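Glycosyl hydrolase, family 31/fibronectin type III domain protein (Clostridium perfringens, PDB 4UAP) binds N-acetylgalactosamine through a calcium-containing, beta-sandwich carbohydrate-binding module of family 32, one part of a larger family 31 glycoside hydrolase. Local coordinates at residues L67-Y73 / E144-K150; F55-F61 / D124-A130; G20-L24 / S34-D38. All coordinates share one frame; numbering follows the deposited sequence.

Interaction 1 of 3, residues L67-Y73 / E144-K150; sequences LENFTIY and EIEFYEK. With CA (calcium ion), chain D.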
loop_
_atom_site.group_PDB
_atom_site.type_symbol
_atom_site.label_atom_id
_atom_site.label_comp_id
_atom_site.label_asym_id
_atom_site.label_seq_id
_atom_site.Cartn_x
_atom_site.Cartn_y
_atom_site.Cartn_z
ATOM N N LEU A 67 -17.335 -0.774 2.623
ATOM C CA LEU A 67 -16.258 0.161 2.951
ATOM C C LEU A 67 -16.567 1.598 2.550
ATOM O O LEU A 67 -17.039 1.851 1.443
ATOM C CB LEU A 67 -14.958 -0.276 2.260
ATOM C CG LEU A 67 -14.421 -1.670 2.586
ATOM C CD1 LEU A 67 -13.195 -2.002 1.736
ATOM C CD2 LEU A 67 -14.104 -1.764 4.079
ATOM N N GLU A 68 -16.284 2.539 3.443
ATOM C CA GLU A 68 -16.320 3.953 3.078
ATOM C C GLU A 68 -15.088 4.310 2.235
ATOM O O GLU A 68 -15.193 5.007 1.228
ATOM C CB GLU A 68 -16.387 4.839 4.326
ATOM C CG GLU A 68 -17.677 4.688 5.131
ATOM C CD GLU A 68 -18.884 5.397 4.495
ATOM O OE1 GLU A 68 -18.820 5.772 3.298
ATOM O OE2 GLU A 68 -19.901 5.581 5.206
ATOM N N ASN A 69 -13.921 3.815 2.640
ATOM C CA ASN A 69 -12.685 4.086 1.900
ATOM C C ASN A 69 -11.553 3.175 2.326
ATOM O O ASN A 69 -11.661 2.479 3.333
ATOM C CB ASN A 69 -12.243 5.551 2.096
ATOM C CG ASN A 69 -11.604 5.801 3.471
ATOM O OD1 ASN A 69 -10.504 5.320 3.765
ATOM N ND2 ASN A 69 -12.285 6.568 4.305
ATOM N N PHE A 70 -10.460 3.186 1.573
ATOM C CA PHE A 70 -9.195 2.833 2.188
ATOM C C PHE A 70 -8.229 3.987 1.961
ATOM O O PHE A 70 -8.374 4.770 1.016
ATOM C CB PHE A 70 -8.646 1.480 1.693
ATOM C CG PHE A 70 -8.347 1.406 0.222
ATOM C CD1 PHE A 70 -7.140 1.872 -0.281
ATOM C CD2 PHE A 70 -9.245 0.803 -0.645
ATOM C CE1 PHE A 70 -6.855 1.769 -1.629
ATOM C CE2 PHE A 70 -8.967 0.706 -2.004
ATOM C CZ PHE A 70 -7.771 1.181 -2.492
ATOM N N THR A 71 -7.281 4.106 2.881
ATOM C CA THR A 71 -6.369 5.232 2.950
ATOM C C THR A 71 -4.940 4.732 3.021
ATOM O O THR A 71 -4.585 3.987 3.937
ATOM C CB THR A 71 -6.657 6.109 4.177
ATOM O OG1 THR A 71 -7.980 6.660 4.070
ATOM C CG2 THR A 71 -5.640 7.233 4.283
ATOM N N ILE A 72 -4.138 5.146 2.044
ATOM C CA ILE A 72 -2.733 4.794 1.966
ATOM C C ILE A 72 -1.920 5.949 2.549
ATOM O O ILE A 72 -2.082 7.096 2.128
ATOM C CB ILE A 72 -2.301 4.512 0.505
ATOM C CG1 ILE A 72 -3.184 3.404 -0.106
ATOM C CG2 ILE A 72 -0.816 4.133 0.440
ATOM C CD1 ILE A 72 -3.002 3.210 -1.611
ATOM N N TYR A 73 -1.081 5.646 3.535
ATOM C CA TYR A 73 -0.228 6.654 4.140
ATOM C C TYR A 73 1.157 6.609 3.503
ATOM O O TYR A 73 1.867 5.600 3.578
ATOM C CB TYR A 73 -0.141 6.449 5.652
ATOM C CG TYR A 73 -1.442 6.739 6.374
ATOM C CD1 TYR A 73 -2.458 5.782 6.438
ATOM C CD2 TYR A 73 -1.657 7.975 6.991
ATOM C CE1 TYR A 73 -3.648 6.048 7.098
ATOM C CE2 TYR A 73 -2.854 8.252 7.644
ATOM C CZ TYR A 73 -3.834 7.288 7.702
ATOM O OH TYR A 73 -5.006 7.561 8.362
ATOM N N GLU A 144 1.492 2.733 5.858
ATOM C CA GLU A 144 0.319 2.059 6.395
ATOM C C GLU A 144 -0.783 2.130 5.364
ATOM O O GLU A 144 -0.828 3.066 4.570
ATOM C CB GLU A 144 -0.147 2.716 7.712
ATOM C CG GLU A 144 -1.266 1.939 8.464
ATOM C CD GLU A 144 -0.718 0.905 9.451
ATOM O OE1 GLU A 144 -1.516 0.256 10.155
ATOM O OE2 GLU A 144 0.517 0.733 9.526
ATOM N N ILE A 145 -1.660 1.135 5.365
ATOM C CA ILE A 145 -2.889 1.220 4.600
ATOM C C ILE A 145 -4.018 0.878 5.555
ATOM O O ILE A 145 -3.982 -0.167 6.200
ATOM C CB ILE A 145 -2.891 0.275 3.375
ATOM C CG1 ILE A 145 -1.759 0.674 2.411
ATOM C CG2 ILE A 145 -4.257 0.326 2.672
ATOM C CD1 ILE A 145 -1.591 -0.258 1.177
ATOM N N GLU A 146 -4.986 1.788 5.671
ATOM C CA GLU A 146 -6.122 1.648 6.588
ATOM C C GLU A 146 -7.435 1.497 5.838
ATOM O O GLU A 146 -7.640 2.150 4.814
ATOM C CB GLU A 146 -6.224 2.868 7.513
ATOM C CG GLU A 146 -5.061 3.029 8.453
ATOM C CD GLU A 146 -5.274 4.149 9.437
ATOM O OE1 GLU A 146 -6.065 5.067 9.127
ATOM O OE2 GLU A 146 -4.652 4.108 10.521
ATOM N N PHE A 147 -8.326 0.659 6.363
ATOM C CA PHE A 147 -9.630 0.418 5.743
ATOM C C PHE A 147 -10.741 0.914 6.669
ATOM O O PHE A 147 -10.746 0.613 7.861
ATOM C CB PHE A 147 -9.803 -1.077 5.419
ATOM C CG PHE A 147 -8.834 -1.578 4.380
ATOM C CD1 PHE A 147 -7.524 -1.876 4.723
ATOM C CD2 PHE A 147 -9.224 -1.709 3.057
ATOM C CE1 PHE A 147 -6.619 -2.306 3.767
ATOM C CE2 PHE A 147 -8.337 -2.145 2.096
ATOM C CZ PHE A 147 -7.025 -2.443 2.450
ATOM N N TYR A 148 -11.659 1.703 6.126
ATOM C CA TYR A 148 -12.727 2.297 6.933
ATOM C C TYR A 148 -14.077 1.718 6.543
ATOM O O TYR A 148 -14.521 1.866 5.400
ATOM C CB TYR A 148 -12.737 3.820 6.780
ATOM C CG TYR A 148 -11.600 4.494 7.508
ATOM C CD1 TYR A 148 -10.335 4.586 6.936
ATOM C CD2 TYR A 148 -11.789 5.023 8.776
ATOM C CE1 TYR A 148 -9.287 5.200 7.610
ATOM C CE2 TYR A 148 -10.759 5.636 9.455
ATOM C CZ TYR A 148 -9.510 5.718 8.876
ATOM O OH TYR A 148 -8.492 6.326 9.571
ATOM N N GLU A 149 -14.723 1.053 7.491
ATOM C CA GLU A 149 -15.987 0.380 7.222
ATOM C C GLU A 149 -17.168 1.358 7.260
ATOM O O GLU A 149 -17.173 2.316 8.037
ATOM C CB GLU A 149 -16.196 -0.759 8.229
ATOM C CG GLU A 149 -17.343 -1.702 7.870
ATOM C CD GLU A 149 -17.466 -2.887 8.821
ATOM O OE1 GLU A 149 -16.844 -2.867 9.908
ATOM O OE2 GLU A 149 -18.189 -3.845 8.472
ATOM N N LYS A 150 -18.165 1.124 6.413
ATOM C CA LYS A 150 -19.377 1.927 6.450
ATOM C C LYS A 150 -20.193 1.521 7.671
ATOM O O LYS A 150 -20.689 0.391 7.740
ATOM C CB LYS A 150 -20.197 1.764 5.171
ATOM C CG LYS A 150 -21.445 2.656 5.104
ATOM C CD LYS A 150 -22.101 2.572 3.730
ATOM C CE LYS A 150 -23.305 3.498 3.590
ATOM N NZ LYS A 150 -24.436 3.089 4.469
HETATM CA CA CA D . 2.828 0.836 9.452
#
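Y73 and E146 meet through their polar ends: the Y73 hydroxyl OH gives a hydrogen bond of 2.8 Å to E146 OE1. E146 lies one hydrogen-bonded pair further along the two antiparallel strands; chi1 of -65° sets its CG beside the backbone N, on the Y73 side, and the extended chain beyond takes the carboxylate out to the ring edge. The ring and carboxylate planes stand 76° apart, and E146 OE1 lies near the ring plane. Y148, next on the same face, sends its own OH to E146 OE1, also at 2.8 Å, from the opposite face of the carboxylate plane. One oxygen is thus held by two phenols, which probably restrains rotation of the carboxylate and would favour its charged form.

Further along this face, the N69 amide lies beside the Y148 ring, with N69 OD1 3.3 Å from Y148 CD1. T71 OG1 donates to that same OD1 from above the carbonyl plane, which probably helps to set how the amide is turned.

The other face is apolar. F70 CB lies over one face of the F147 ring, 3.5 Å from F147 CD2, while chi1 of 62° leads the F70 ring away from the other strand, to meet the F147 ring obliquely. I72 and I145 lie alongside each other through their CG1 atoms. This side turns to strand 125-133, where F70 and I72 touch I128, and F70 also stacks on Y116.

At one end, E68 N and, weakly, N69 N both turn to Y148 O. At the other, E144 OE2 binds the calcium ion at 2.3 Å while its OE1 takes a hydrogen bond from G27 N. The whole is an antiparallel strand pair of a beta-sandwich, closed by a classic beta bulge at E68-N69 and carrying a calcium ligand.

Interaction 2 of 3, residues F55-F61 / D124-A130; sequences FEMTFEF and DKIVITA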
loop_
_atom_site.group_PDB
_atom_site.type_symbol
_atom_site.label_atom_id
_atom_site.label_comp_id
_atom_site.label_asym_id
_atom_site.label_seq_id
_atom_site.Cartn_x
_atom_site.Cartn_y
_atom_site.Cartn_z
ATOM N N PHE A 55 4.268 -3.596 -7.677
ATOM C CA PHE A 55 4.187 -4.467 -6.509
ATOM C C PHE A 55 2.737 -4.586 -6.040
ATOM O O PHE A 55 2.086 -3.595 -5.715
ATOM C CB PHE A 55 5.078 -3.956 -5.367
ATOM C CG PHE A 55 5.066 -4.850 -4.166
ATOM C CD1 PHE A 55 5.701 -6.085 -4.210
ATOM C CD2 PHE A 55 4.409 -4.471 -3.003
ATOM C CE1 PHE A 55 5.685 -6.929 -3.118
ATOM C CE2 PHE A 55 4.379 -5.315 -1.902
ATOM C CZ PHE A 55 5.020 -6.550 -1.959
ATOM N N GLU A 56 2.251 -5.816 -6.000
ATOM C CA GLU A 56 0.859 -6.108 -5.714
ATOM C C GLU A 56 0.665 -6.506 -4.256
ATOM O O GLU A 56 1.348 -7.399 -3.746
ATOM C CB GLU A 56 0.387 -7.222 -6.650
ATOM C CG GLU A 56 -1.057 -7.616 -6.546
ATOM C CD GLU A 56 -1.361 -8.810 -7.444
ATOM O OE1 GLU A 56 -1.196 -9.961 -6.980
ATOM O OE2 GLU A 56 -1.723 -8.591 -8.620
ATOM N N MET A 57 -0.267 -5.829 -3.593
ATOM C CA MET A 57 -0.591 -6.078 -2.194
ATOM C C MET A 57 -2.061 -6.505 -2.107
ATOM O O MET A 57 -2.949 -5.768 -2.539
ATOM C CB MET A 57 -0.345 -4.821 -1.348
ATOM C CG MET A 57 1.127 -4.386 -1.233
ATOM S SD MET A 57 1.357 -2.613 -0.840
ATOM C CE MET A 57 1.068 -1.876 -2.447
ATOM N N THR A 58 -2.308 -7.694 -1.567
ATOM C CA THR A 58 -3.663 -8.234 -1.504
ATOM C C THR A 58 -4.214 -8.174 -0.086
ATOM O O THR A 58 -3.563 -8.622 0.859
ATOM C CB THR A 58 -3.706 -9.682 -1.998
ATOM O OG1 THR A 58 -3.273 -9.718 -3.364
ATOM C CG2 THR A 58 -5.133 -10.262 -1.882
ATOM N N PHE A 59 -5.415 -7.618 0.050
ATOM C CA PHE A 59 -6.063 -7.473 1.349
ATOM C C PHE A 59 -7.381 -8.235 1.356
ATOM O O PHE A 59 -8.223 -8.043 0.484
ATOM C CB PHE A 59 -6.303 -6.000 1.673
ATOM C CG PHE A 59 -5.030 -5.190 1.752
ATOM C CD1 PHE A 59 -4.466 -4.649 0.608
ATOM C CD2 PHE A 59 -4.387 -5.005 2.963
ATOM C CE1 PHE A 59 -3.285 -3.913 0.671
ATOM C CE2 PHE A 59 -3.209 -4.258 3.040
ATOM C CZ PHE A 59 -2.661 -3.721 1.881
ATOM N N GLU A 60 -7.552 -9.097 2.344
ATOM C CA GLU A 60 -8.761 -9.896 2.432
ATOM C C GLU A 60 -9.422 -9.733 3.788
ATOM O O GLU A 60 -8.752 -9.563 4.811
ATOM C CB GLU A 60 -8.449 -11.365 2.183
ATOM C CG GLU A 60 -7.964 -11.663 0.793
ATOM C CD GLU A 60 -7.514 -13.099 0.648
ATOM O OE1 GLU A 60 -6.370 -13.401 1.059
ATOM O OE2 GLU A 60 -8.302 -13.929 0.134
ATOM N N PHE A 61 -10.745 -9.777 3.778
ATOM C CA PHE A 61 -11.518 -9.790 4.999
ATOM C C PHE A 61 -12.136 -11.189 5.093
ATOM O O PHE A 61 -12.377 -11.828 4.066
ATOM C CB PHE A 61 -12.580 -8.687 4.978
ATOM C CG PHE A 61 -12.141 -7.430 4.260
ATOM C CD1 PHE A 61 -11.321 -6.497 4.886
ATOM C CD2 PHE A 61 -12.551 -7.181 2.956
ATOM C CE1 PHE A 61 -10.920 -5.336 4.219
ATOM C CE2 PHE A 61 -12.159 -6.033 2.283
ATOM C CZ PHE A 61 -11.338 -5.106 2.914
ATOM N N ASP A 124 -14.887 -8.537 -0.615
ATOM C CA ASP A 124 -14.194 -9.474 0.267
ATOM C C ASP A 124 -12.678 -9.447 0.051
ATOM O O ASP A 124 -11.927 -10.007 0.849
ATOM C CB ASP A 124 -14.719 -10.888 0.084
ATOM C CG ASP A 124 -14.960 -11.237 -1.356
ATOM O OD1 ASP A 124 -14.128 -10.853 -2.201
ATOM O OD2 ASP A 124 -15.987 -11.902 -1.647
ATOM N N LYS A 125 -12.241 -8.795 -1.025
ATOM C CA LYS A 125 -10.814 -8.687 -1.346
ATOM C C LYS A 125 -10.516 -7.381 -2.072
ATOM O O LYS A 125 -11.290 -6.946 -2.923
ATOM C CB LYS A 125 -10.370 -9.870 -2.209
ATOM C CG LYS A 125 -8.945 -9.785 -2.676
ATOM C CD LYS A 125 -8.679 -10.767 -3.805
ATOM C CE LYS A 125 -8.402 -12.147 -3.287
ATOM N NZ LYS A 125 -8.108 -13.062 -4.436
ATOM N N ILE A 126 -9.393 -6.753 -1.732
ATOM C CA ILE A 126 -8.951 -5.566 -2.446
ATOM C C ILE A 126 -7.486 -5.746 -2.781
ATOM O O ILE A 126 -6.679 -6.129 -1.928
ATOM C CB ILE A 126 -9.186 -4.285 -1.618
ATOM C CG1 ILE A 126 -10.687 -3.966 -1.591
ATOM C CG2 ILE A 126 -8.406 -3.110 -2.202
ATOM C CD1 ILE A 126 -11.045 -2.743 -0.799
ATOM N N VAL A 127 -7.146 -5.524 -4.040
ATOM C CA VAL A 127 -5.767 -5.678 -4.462
ATOM C C VAL A 127 -5.253 -4.323 -4.873
ATOM O O VAL A 127 -5.821 -3.687 -5.760
ATOM C CB VAL A 127 -5.617 -6.666 -5.623
ATOM C CG1 VAL A 127 -4.138 -6.794 -6.007
ATOM C CG2 VAL A 127 -6.213 -8.034 -5.245
ATOM N N ILE A 128 -4.205 -3.876 -4.193
ATOM C CA ILE A 128 -3.607 -2.560 -4.435
ATOM C C ILE A 128 -2.245 -2.737 -5.069
ATOM O O ILE A 128 -1.396 -3.436 -4.530
ATOM C CB ILE A 128 -3.455 -1.756 -3.134
ATOM C CG1 ILE A 128 -4.825 -1.590 -2.464
ATOM C CG2 ILE A 128 -2.780 -0.386 -3.416
ATOM C CD1 ILE A 128 -4.777 -1.004 -1.082
ATOM N N THR A 129 -2.028 -2.113 -6.218
ATOM C CA THR A 129 -0.758 -2.276 -6.899
ATOM C C THR A 129 -0.024 -0.950 -7.009
ATOM O O THR A 129 -0.509 -0.018 -7.648
ATOM C CB THR A 129 -0.942 -2.874 -8.306
ATOM O OG1 THR A 129 -1.732 -4.065 -8.212
ATOM C CG2 THR A 129 0.409 -3.233 -8.893
ATOM N N ALA A 130 1.136 -0.873 -6.364
ATOM C CA ALA A 130 2.048 0.248 -6.546
ATOM C C ALA A 130 2.713 0.138 -7.924
ATOM O O ALA A 130 3.351 -0.866 -8.233
ATOM C CB ALA A 130 3.088 0.272 -5.432
HETATM O O HOH W 1 -1.869 -6.243 -9.891
#
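This is a regular antiparallel strand pairing inside one sheet of the sandwich, with strand 55-61 lying between strands 6-9 and 125-133. Hydrogen-bonded pairs F55-A130, M57-I128 and F59-I126 alternate with non-hydrogen-bonded ones, and the M57 N to I128 O bond measures 2.8 Å. The last bond, F61 N to D124 O, is longer at 3.2 Å, and its donor stands above the carbonyl plane.

The inner face carries F55, M57, F59, I126, I128 and A130. F59 turns its ring edge to I126 O, while the ring atom CE1 meets I128 CD1 at 3.7 Å. M57 bends at chi3 (-78°), bringing its methyl CE back across the strand pair to I128 O at 3.6 Å and near the A130 methyl. Facing sheet residues close over this layer: L67 touches F61 and I126, F70 touches I126 and I128, and the F147 ring meets F59.

On the outer face E56 CG presses on V127 CG1, and a water bridges E56 OE2, to which it donates at 2.7 Å, and T129 OG1. E60 and K125 run side by side with their charged ends apart, E60 OE2 lying 4.7 Å from K125 NZ. D124 OD2 accepts from N97 N. On its other side strand 125-133 pairs with strand 87-96, where D124 and K125 both face Y95 in a classic beta bulge, continuing the antiparallel sheet of the beta-sandwich.

Interaction 3 of 3, residues G20-L24 / S34-D38; sequences GLDKL and SSRMD. With CA (calcium ion), chain D.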
loop_
_atom_site.group_PDB
_atom_site.type_symbol
_atom_site.label_atom_id
_atom_site.label_comp_id
_atom_site.label_asym_id
_atom_site.label_seq_id
_atom_site.Cartn_x
_atom_site.Cartn_y
_atom_site.Cartn_z
ATOM N N GLY A 20 8.261 -5.733 6.174
ATOM C CA GLY A 20 7.396 -6.521 5.312
ATOM C C GLY A 20 5.933 -6.102 5.317
ATOM O O GLY A 20 5.583 -5.031 5.806
ATOM N N LEU A 21 5.086 -6.967 4.768
ATOM C CA LEU A 21 3.661 -6.687 4.582
ATOM C C LEU A 21 2.940 -6.313 5.872
ATOM O O LEU A 21 2.002 -5.530 5.858
ATOM C CB LEU A 21 2.973 -7.907 3.948
ATOM C CG LEU A 21 3.433 -8.250 2.527
ATOM C CD1 LEU A 21 2.845 -9.586 2.056
ATOM C CD2 LEU A 21 3.057 -7.139 1.583
ATOM N N ASP A 22 3.379 -6.896 6.983
ATOM C CA ASP A 22 2.768 -6.655 8.281
ATOM C C ASP A 22 2.814 -5.183 8.674
ATOM O O ASP A 22 1.938 -4.700 9.398
ATOM C CB ASP A 22 3.459 -7.509 9.351
ATOM C CG ASP A 22 4.951 -7.221 9.449
ATOM O OD1 ASP A 22 5.686 -7.538 8.489
ATOM O OD2 ASP A 22 5.392 -6.677 10.484
ATOM N N LYS A 23 3.817 -4.464 8.173
ATOM C CA LYS A 23 3.969 -3.039 8.496
ATOM C C LYS A 23 2.919 -2.170 7.796
ATOM O O LYS A 23 2.805 -0.977 8.074
ATOM C CB LYS A 23 5.384 -2.561 8.136
ATOM C CG LYS A 23 6.496 -3.201 8.988
ATOM C CD LYS A 23 6.317 -2.845 10.467
ATOM C CE LYS A 23 7.388 -3.491 11.357
ATOM N NZ LYS A 23 8.681 -2.751 11.322
ATOM N N LEU A 24 2.161 -2.758 6.877
ATOM C CA LEU A 24 1.065 -2.029 6.237
ATOM C C LEU A 24 -0.143 -1.941 7.159
ATOM O O LEU A 24 -0.985 -1.058 7.004
ATOM C CB LEU A 24 0.644 -2.698 4.919
ATOM C CG LEU A 24 1.653 -2.718 3.770
ATOM C CD1 LEU A 24 1.143 -3.615 2.616
ATOM C CD2 LEU A 24 1.950 -1.295 3.277
ATOM N N SER A 34 10.722 2.379 11.222
ATOM C CA SER A 34 10.107 1.309 11.997
ATOM C C SER A 34 8.607 1.119 11.700
ATOM O O SER A 34 8.016 0.113 12.103
ATOM C CB SER A 34 10.313 1.571 13.489
ATOM O OG SER A 34 9.714 2.798 13.864
ATOM N N SER A 35 8.000 2.074 10.998
ATOM C CA SER A 35 6.569 1.997 10.650
ATOM C C SER A 35 6.285 1.367 9.283
ATOM O O SER A 35 5.178 0.879 9.035
ATOM C CB SER A 35 5.936 3.397 10.660
ATOM O OG SER A 35 6.095 4.052 11.909
ATOM N N ARG A 36 7.272 1.389 8.393
ATOM C CA ARG A 36 7.011 1.225 6.964
ATOM C C ARG A 36 7.193 -0.177 6.398
ATOM O O ARG A 36 7.968 -0.977 6.926
ATOM C CB ARG A 36 7.923 2.165 6.158
ATOM C CG ARG A 36 7.835 3.639 6.514
ATOM C CD ARG A 36 8.471 4.476 5.407
ATOM N NE ARG A 36 9.764 3.921 5.006
ATOM C CZ ARG A 36 10.938 4.280 5.520
ATOM N NH1 ARG A 36 11.013 5.224 6.461
ATOM N NH2 ARG A 36 12.044 3.693 5.086
ATOM N N MET A 37 6.471 -0.442 5.307
ATOM C CA MET A 37 6.805 -1.490 4.347
ATOM C C MET A 37 7.653 -0.859 3.240
ATOM O O MET A 37 7.234 0.128 2.626
ATOM C CB MET A 37 5.540 -2.124 3.746
ATOM C CG MET A 37 5.801 -3.297 2.768
ATOM S SD MET A 37 4.601 -3.479 1.412
ATOM C CE MET A 37 5.213 -2.172 0.367
ATOM N N ASP A 38 8.835 -1.422 2.996
ATOM C CA ASP A 38 9.751 -0.932 1.972
ATOM C C ASP A 38 10.148 -2.067 1.023
ATOM O O ASP A 38 10.393 -3.189 1.462
ATOM C CB ASP A 38 11.035 -0.359 2.597
ATOM C CG ASP A 38 10.894 1.090 3.095
ATOM O OD1 ASP A 38 9.772 1.582 3.361
ATOM O OD2 ASP A 38 11.951 1.738 3.231
HETATM CA CA CA D . 2.828 0.836 9.452
HETATM O O HOH W 2 9.486 -1.133 9.174
#
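The calcium ion is gripped by two backbone carbonyls across this contact, K23 O at 2.3 Å and S35 O at 2.4 Å. The two oxygens come within 3.2 Å of each other, a closeness that makes sense because both bind the metal. D26, T28, N143 and E144 supply the other protein ligands.

The K23 side chain reaches over to the 34-38 segment. Its CB and CG lie against R36 O, and then bends at chi2 (-62°) and chi4 (80°) swing the amine round to S34 O, to which NZ donates at 3.0 Å from above the carbonyl plane. A water joins the same amine to R36 O, accepting from K23 NZ at 2.8 Å and donating to the carbonyl. This lysine therefore ties two carbonyls that flank the metal-binding S35 O, one directly and one through water.

Beneath this polar layer, M37 carries the apolar part. With CG anti to the backbone N (chi1 -177°), its chain passes along G20 O, and the sulfur SD settles 3.7 Å from L24 CD1, with L21 CD2 alongside. M37 also touches F55 and M57, and L24 touches M57 and F59, so both segments pack onto strand 55-61.

The R36 guanidinium holds the D38 carboxylate side-on, NE to OD1 and NH2 to OD2, the latter at 2.7 Å and with the acceptor in the guanidinium plane; NH1 has a second acidic partner in D33. These bonds probably hold in place a group that touches the bound N-acetylgalactosamine. Together the two loops form part of the calcium site of this family 32 module, with one residue of its sugar pocket attached.

Overall arrangement
Interactions 1 and 2 lie on the two facing sheets of the sandwich, their centres 12 Å apart, and pack together through the core: L67 CD1 comes 3.4 Å from I126 CD1, and F147 CZ 3.5 Å from F59 CG. Their segments alternate along the chain, so the two sheets are interlaced. Interaction 3 sits at one end of the sandwich and joins both. L24 O probably accepts a hydrogen bond from I145 N at 2.8 Å, while L24 CD1 packs on M57 SD at 3.6 Å. Interactions 1 and 3 share the calcium ion, and the side chain of R36 in interaction 3 is about 4 Å from N-acetylgalactosamine, whereas the side chain of F55 in interaction 2 is about 14 Å from it.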